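Local coordinates for protein xyloglucan-specific endo-beta-1,4-glucanase BoGH9A (Bacteroides ovatus, PDB 6DHT) that cleaves internal beta-1,4-glucosidic linkages of the xyloglucan backbone, releasing xyloglucan oligosaccharides, at residues H133-I145 and T158-Y172. Residues are numbered along the deposited sequence; the frame is centred on the assembly and turned at random.
Sequences HRMAGHPDNHVLI and TIVSSSKGWYDAGDY
V143 and V160 are an antiparallel hydrogen-bonded pair joining outer strand 159-160 to 143-145 in a mixed sheet of the family 9 catalytic domain. On their face, I145 CD1 reaches V160 CG1 (4.2 Å), and V143 and I145 both touch V260 of the adjacent strand 259-260. On the other face, L144 CD1 lies alongside I159 CG1; with CG1 anti to the carbonyl carbon (chi1 -63°), I159 turns CG2 over one face of the H142 imidazole, a CH-pi contact 4.0 Å from the ring centroid. Backbone bonds V143 N to V160 O, V160 N to V143 O and I145 N to T158 O zip the strands; beyond them S162 N donates to D140 O (2.8 Å). D140 itself turns its carboxylate to K174 and R258. Farther along, in the segment that also carries D171, the predicted nucleophile, Y167 sets its ring nearly perpendicular (85°) to that of H138, whose CE1 approaches Y172 CG (3.8 Å). H138 ND1 shares a hydrogen bond with Y167 OH (2.7 Å); an alanine in place of H138 would probably leave that phenol without its imidazole mate and open a gap beside Y172. Y167 OH also hydrogen-bonds a water (2.8 Å). R134 NH1 bonds Y117 O, while R134 NH2 donates to the same water at 3.1 Å.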
loop_
_atom_site.group_PDB
_atom_site.type_symbol
_atom_site.label_atom_id
_atom_site.label_comp_id
_atom_site.label_asym_id
_atom_site.label_seq_id
_atom_site.Cartn_x
_atom_site.Cartn_y
_atom_site.Cartn_z
ATOM N N HIS A 133 -9.965 19.389 8.003
ATOM C CA HIS A 133 -8.978 20.425 7.742
ATOM C C HIS A 133 -8.197 20.718 9.002
ATOM O O HIS A 133 -8.718 20.541 10.108
ATOM C CB HIS A 133 -9.646 21.701 7.204
ATOM C CG HIS A 133 -10.746 22.228 8.070
ATOM N ND1 HIS A 133 -10.518 23.098 9.116
ATOM C CD2 HIS A 133 -12.084 22.011 8.047
ATOM C CE1 HIS A 133 -11.666 23.392 9.700
ATOM N NE2 HIS A 133 -12.631 22.749 9.070
ATOM N N ARG A 134 -6.950 21.141 8.831
ATOM C CA ARG A 134 -6.112 21.528 9.959
ATOM C C ARG A 134 -5.007 22.472 9.548
ATOM O O ARG A 134 -4.724 22.662 8.370
ATOM C CB ARG A 134 -5.523 20.296 10.647
ATOM C CG ARG A 134 -4.514 19.517 9.824
ATOM C CD ARG A 134 -4.049 18.228 10.525
ATOM N NE ARG A 134 -2.826 17.753 9.891
ATOM C CZ ARG A 134 -2.760 16.866 8.897
ATOM N NH1 ARG A 134 -3.848 16.277 8.449
ATOM N NH2 ARG A 134 -1.575 16.542 8.390
ATOM N N MET A 135 -4.381 23.067 10.551
ATOM C CA MET A 135 -3.271 23.974 10.327
ATOM C C MET A 135 -2.041 23.164 9.972
ATOM O O MET A 135 -2.005 21.954 10.187
ATOM C CB MET A 135 -2.992 24.777 11.601
ATOM C CG MET A 135 -4.206 25.531 12.124
ATOM S SD MET A 135 -4.676 26.912 11.065
ATOM C CE MET A 135 -3.581 28.166 11.731
ATOM N N ALA A 136 -1.029 23.836 9.441
ATOM C CA ALA A 136 0.249 23.193 9.202
ATOM C C ALA A 136 0.841 22.654 10.521
ATOM O O ALA A 136 0.681 23.247 11.600
ATOM C CB ALA A 136 1.196 24.166 8.541
ATOM N N GLY A 137 1.525 21.520 10.424
ATOM C CA GLY A 137 2.233 20.936 11.543
ATOM C C GLY A 137 3.560 20.333 11.105
ATOM O O GLY A 137 3.757 20.038 9.938
ATOM N N HIS A 138 4.476 20.159 12.050
ATOM C CA HIS A 138 5.809 19.607 11.785
ATOM C C HIS A 138 6.530 20.245 10.587
ATOM O O HIS A 138 6.801 19.598 9.570
ATOM C CB HIS A 138 5.747 18.087 11.648
ATOM C CG HIS A 138 5.350 17.398 12.914
ATOM N ND1 HIS A 138 4.039 17.101 13.211
ATOM C CD2 HIS A 138 6.081 16.986 13.978
ATOM C CE1 HIS A 138 3.979 16.518 14.397
ATOM N NE2 HIS A 138 5.204 16.429 14.878
ATOM N N PRO A 139 6.866 21.531 10.703
ATOM C CA PRO A 139 7.610 22.190 9.624
ATOM C C PRO A 139 8.947 21.505 9.327
ATOM O O PRO A 139 9.374 21.504 8.182
ATOM C CB PRO A 139 7.820 23.606 10.175
ATOM C CG PRO A 139 7.634 23.481 11.637
ATOM C CD PRO A 139 6.586 22.449 11.816
ATOM N N ASP A 140 9.563 20.909 10.342
ATOM C CA ASP A 140 10.805 20.171 10.194
ATOM C C ASP A 140 11.877 21.010 9.484
ATOM O O ASP A 140 12.684 20.493 8.707
ATOM C CB ASP A 140 10.543 18.833 9.476
ATOM C CG ASP A 140 9.836 17.815 10.371
ATOM O OD1 ASP A 140 9.789 18.017 11.608
ATOM O OD2 ASP A 140 9.301 16.794 9.866
ATOM N N ASN A 141 11.879 22.308 9.790
ATOM C CA ASN A 141 12.900 23.236 9.293
ATOM C C ASN A 141 14.025 23.425 10.300
ATOM O O ASN A 141 15.045 24.046 9.987
ATOM C CB ASN A 141 12.273 24.589 8.959
ATOM C CG ASN A 141 11.359 25.107 10.064
ATOM O OD1 ASN A 141 11.342 24.581 11.182
ATOM N ND2 ASN A 141 10.587 26.145 9.748
ATOM N N HIS A 142 13.831 22.887 11.498
ATOM C CA HIS A 142 14.827 22.968 12.556
ATOM C C HIS A 142 15.092 21.576 13.122
ATOM O O HIS A 142 14.582 21.209 14.176
ATOM C CB HIS A 142 14.335 23.917 13.651
ATOM C CG HIS A 142 15.384 24.280 14.652
ATOM N ND1 HIS A 142 15.718 23.464 15.710
ATOM C CD2 HIS A 142 16.175 25.374 14.757
ATOM C CE1 HIS A 142 16.670 24.038 16.424
ATOM N NE2 HIS A 142 16.965 25.198 15.867
ATOM N N VAL A 143 15.903 20.806 12.403
ATOM C CA VAL A 143 16.138 19.402 12.711
ATOM C C VAL A 143 17.615 19.164 13.015
ATOM O O VAL A 143 18.480 19.665 12.309
ATOM C CB VAL A 143 15.655 18.511 11.518
ATOM C CG1 VAL A 143 15.934 17.033 11.763
ATOM C CG2 VAL A 143 14.174 18.718 11.286
ATOM N N LEU A 144 17.877 18.384 14.055
ATOM C CA LEU A 144 19.235 18.162 14.550
ATOM C C LEU A 144 19.886 16.922 13.970
ATOM O O LEU A 144 19.266 15.862 13.879
ATOM C CB LEU A 144 19.205 17.990 16.068
ATOM C CG LEU A 144 19.510 19.214 16.933
ATOM C CD1 LEU A 144 18.840 20.475 16.415
ATOM C CD2 LEU A 144 19.075 18.921 18.360
ATOM N N ILE A 145 21.151 17.049 13.592
ATOM C CA ILE A 145 21.963 15.874 13.332
ATOM C C ILE A 145 22.182 15.163 14.659
ATOM O O ILE A 145 22.897 15.661 15.533
ATOM C CB ILE A 145 23.333 16.242 12.708
ATOM C CG1 ILE A 145 23.158 16.957 11.363
ATOM C CG2 ILE A 145 24.206 15.005 12.560
ATOM C CD1 ILE A 145 22.581 16.096 10.220
ATOM N N THR A 158 24.317 19.888 14.656
ATOM C CA THR A 158 24.137 20.739 13.484
ATOM C C THR A 158 22.657 20.765 13.136
ATOM O O THR A 158 21.983 19.741 13.226
ATOM C CB THR A 158 24.907 20.211 12.262
ATOM O OG1 THR A 158 26.311 20.175 12.551
ATOM C CG2 THR A 158 24.674 21.098 11.054
ATOM N N ILE A 159 22.165 21.938 12.751
ATOM C CA ILE A 159 20.761 22.124 12.420
ATOM C C ILE A 159 20.589 22.118 10.910
ATOM O O ILE A 159 21.284 22.837 10.185
ATOM C CB ILE A 159 20.234 23.448 12.961
ATOM C CG1 ILE A 159 20.309 23.448 14.489
ATOM C CG2 ILE A 159 18.791 23.689 12.510
ATOM C CD1 ILE A 159 20.221 24.820 15.105
ATOM N N VAL A 160 19.650 21.295 10.450
ATOM C CA VAL A 160 19.323 21.195 9.037
ATOM C C VAL A 160 17.827 21.351 8.826
ATOM O O VAL A 160 17.032 21.175 9.753
ATOM C CB VAL A 160 19.779 19.844 8.431
ATOM C CG1 VAL A 160 21.286 19.704 8.531
ATOM C CG2 VAL A 160 19.102 18.669 9.105
ATOM N N SER A 161 17.446 21.675 7.599
ATOM C CA SER A 161 16.037 21.704 7.242
ATOM C C SER A 161 15.740 20.440 6.439
ATOM O O SER A 161 16.491 20.071 5.536
ATOM C CB SER A 161 15.718 22.954 6.439
ATOM O OG SER A 161 14.355 23.010 6.062
ATOM N N SER A 162 14.654 19.772 6.806
ATOM C CA SER A 162 14.241 18.525 6.146
ATOM C C SER A 162 12.705 18.457 6.161
ATOM O O SER A 162 12.101 17.655 6.892
ATOM C CB SER A 162 14.850 17.321 6.872
ATOM O OG SER A 162 14.778 16.119 6.101
ATOM N N SER A 163 12.102 19.312 5.338
ATOM C CA SER A 163 10.676 19.594 5.390
ATOM C C SER A 163 9.908 18.841 4.311
ATOM O O SER A 163 10.503 18.316 3.368
ATOM C CB SER A 163 10.442 21.097 5.227
ATOM O OG SER A 163 10.723 21.516 3.906
ATOM N N LYS A 164 8.582 18.827 4.473
ATOM C CA LYS A 164 7.637 18.124 3.594
ATOM C C LYS A 164 7.695 16.635 3.893
ATOM O O LYS A 164 8.191 16.207 4.926
ATOM C CB LYS A 164 7.864 18.451 2.109
ATOM C CG LYS A 164 7.727 19.940 1.805
ATOM C CD LYS A 164 8.128 20.268 0.387
ATOM C CE LYS A 164 7.125 19.752 -0.601
ATOM N NZ LYS A 164 7.476 20.242 -1.953
ATOM N N GLY A 165 7.165 15.831 2.983
ATOM C CA GLY A 165 7.002 14.417 3.275
ATOM C C GLY A 165 5.771 14.097 4.100
ATOM O O GLY A 165 5.125 14.982 4.669
ATOM N N TRP A 166 5.451 12.810 4.154
ATOM C CA TRP A 166 4.279 12.344 4.879
ATOM C C TRP A 166 4.604 11.853 6.295
ATOM O O TRP A 166 5.644 11.252 6.510
ATOM C CB TRP A 166 3.617 11.155 4.170
ATOM C CG TRP A 166 3.299 11.351 2.717
ATOM C CD1 TRP A 166 2.506 12.313 2.170
ATOM C CD2 TRP A 166 3.742 10.523 1.635
ATOM N NE1 TRP A 166 2.437 12.142 0.802
ATOM C CE2 TRP A 166 3.188 11.048 0.451
ATOM C CE3 TRP A 166 4.547 9.390 1.558
ATOM C CZ2 TRP A 166 3.406 10.464 -0.786
ATOM C CZ3 TRP A 166 4.757 8.807 0.324
ATOM C CH2 TRP A 166 4.186 9.341 -0.824
ATOM N N TYR A 167 3.672 12.016 7.219
ATOM C CA TYR A 167 3.682 11.207 8.418
ATOM C C TYR A 167 3.599 9.738 7.993
ATOM O O TYR A 167 2.818 9.378 7.109
ATOM C CB TYR A 167 2.499 11.521 9.306
ATOM C CG TYR A 167 2.425 12.926 9.840
ATOM C CD1 TYR A 167 3.496 13.501 10.501
ATOM C CD2 TYR A 167 1.254 13.674 9.698
ATOM C CE1 TYR A 167 3.404 14.783 11.000
ATOM C CE2 TYR A 167 1.168 14.961 10.182
ATOM C CZ TYR A 167 2.247 15.498 10.840
ATOM O OH TYR A 167 2.177 16.787 11.324
ATOM N N ASP A 168 4.374 8.870 8.627
ATOM C CA ASP A 168 4.426 7.473 8.224
ATOM C C ASP A 168 3.115 6.723 8.411
ATOM O O ASP A 168 2.766 5.850 7.600
ATOM C CB ASP A 168 5.489 6.740 9.023
ATOM C CG ASP A 168 5.893 5.429 8.398
ATOM O OD1 ASP A 168 6.253 5.417 7.196
ATOM O OD2 ASP A 168 5.896 4.414 9.110
ATOM N N ALA A 169 2.407 6.968 9.516
ATOM C CA ALA A 169 1.420 6.010 9.950
ATOM C C ALA A 169 0.583 6.608 11.064
ATOM O O ALA A 169 0.171 7.764 10.978
ATOM C CB ALA A 169 2.149 4.747 10.421
ATOM N N GLY A 170 0.326 5.826 12.113
ATOM C CA GLY A 170 -0.353 6.359 13.272
ATOM C C GLY A 170 0.512 7.297 14.088
ATOM O O GLY A 170 -0.022 7.976 14.990
ATOM N N ASP A 171 1.814 7.323 13.810
ATOM C CA ASP A 171 2.800 8.238 14.421
ATOM C C ASP A 171 3.193 9.355 13.449
ATOM O O ASP A 171 2.795 9.345 12.262
ATOM C CB ASP A 171 4.052 7.480 14.880
ATOM C CG ASP A 171 4.853 6.908 13.744
ATOM O OD1 ASP A 171 4.259 6.089 12.986
ATOM O OD2 ASP A 171 6.057 7.245 13.663
ATOM N N TYR A 172 4.021 10.289 13.915
ATOM C CA TYR A 172 4.312 11.519 13.184
ATOM C C TYR A 172 5.749 11.605 12.652
ATOM O O TYR A 172 6.191 12.660 12.236
ATOM C CB TYR A 172 4.039 12.719 14.102
ATOM C CG TYR A 172 2.599 12.980 14.488
ATOM C CD1 TYR A 172 1.563 12.967 13.545
ATOM C CD2 TYR A 172 2.261 13.280 15.812
ATOM C CE1 TYR A 172 0.263 13.254 13.910
ATOM C CE2 TYR A 172 0.980 13.557 16.177
ATOM C CZ TYR A 172 -0.052 13.534 15.245
ATOM O OH TYR A 172 -1.362 13.811 15.557
HETATM O O HOH W 1 0.294 18.391 10.114
HETATM O O HOH W 2 7.955 18.494 7.297
#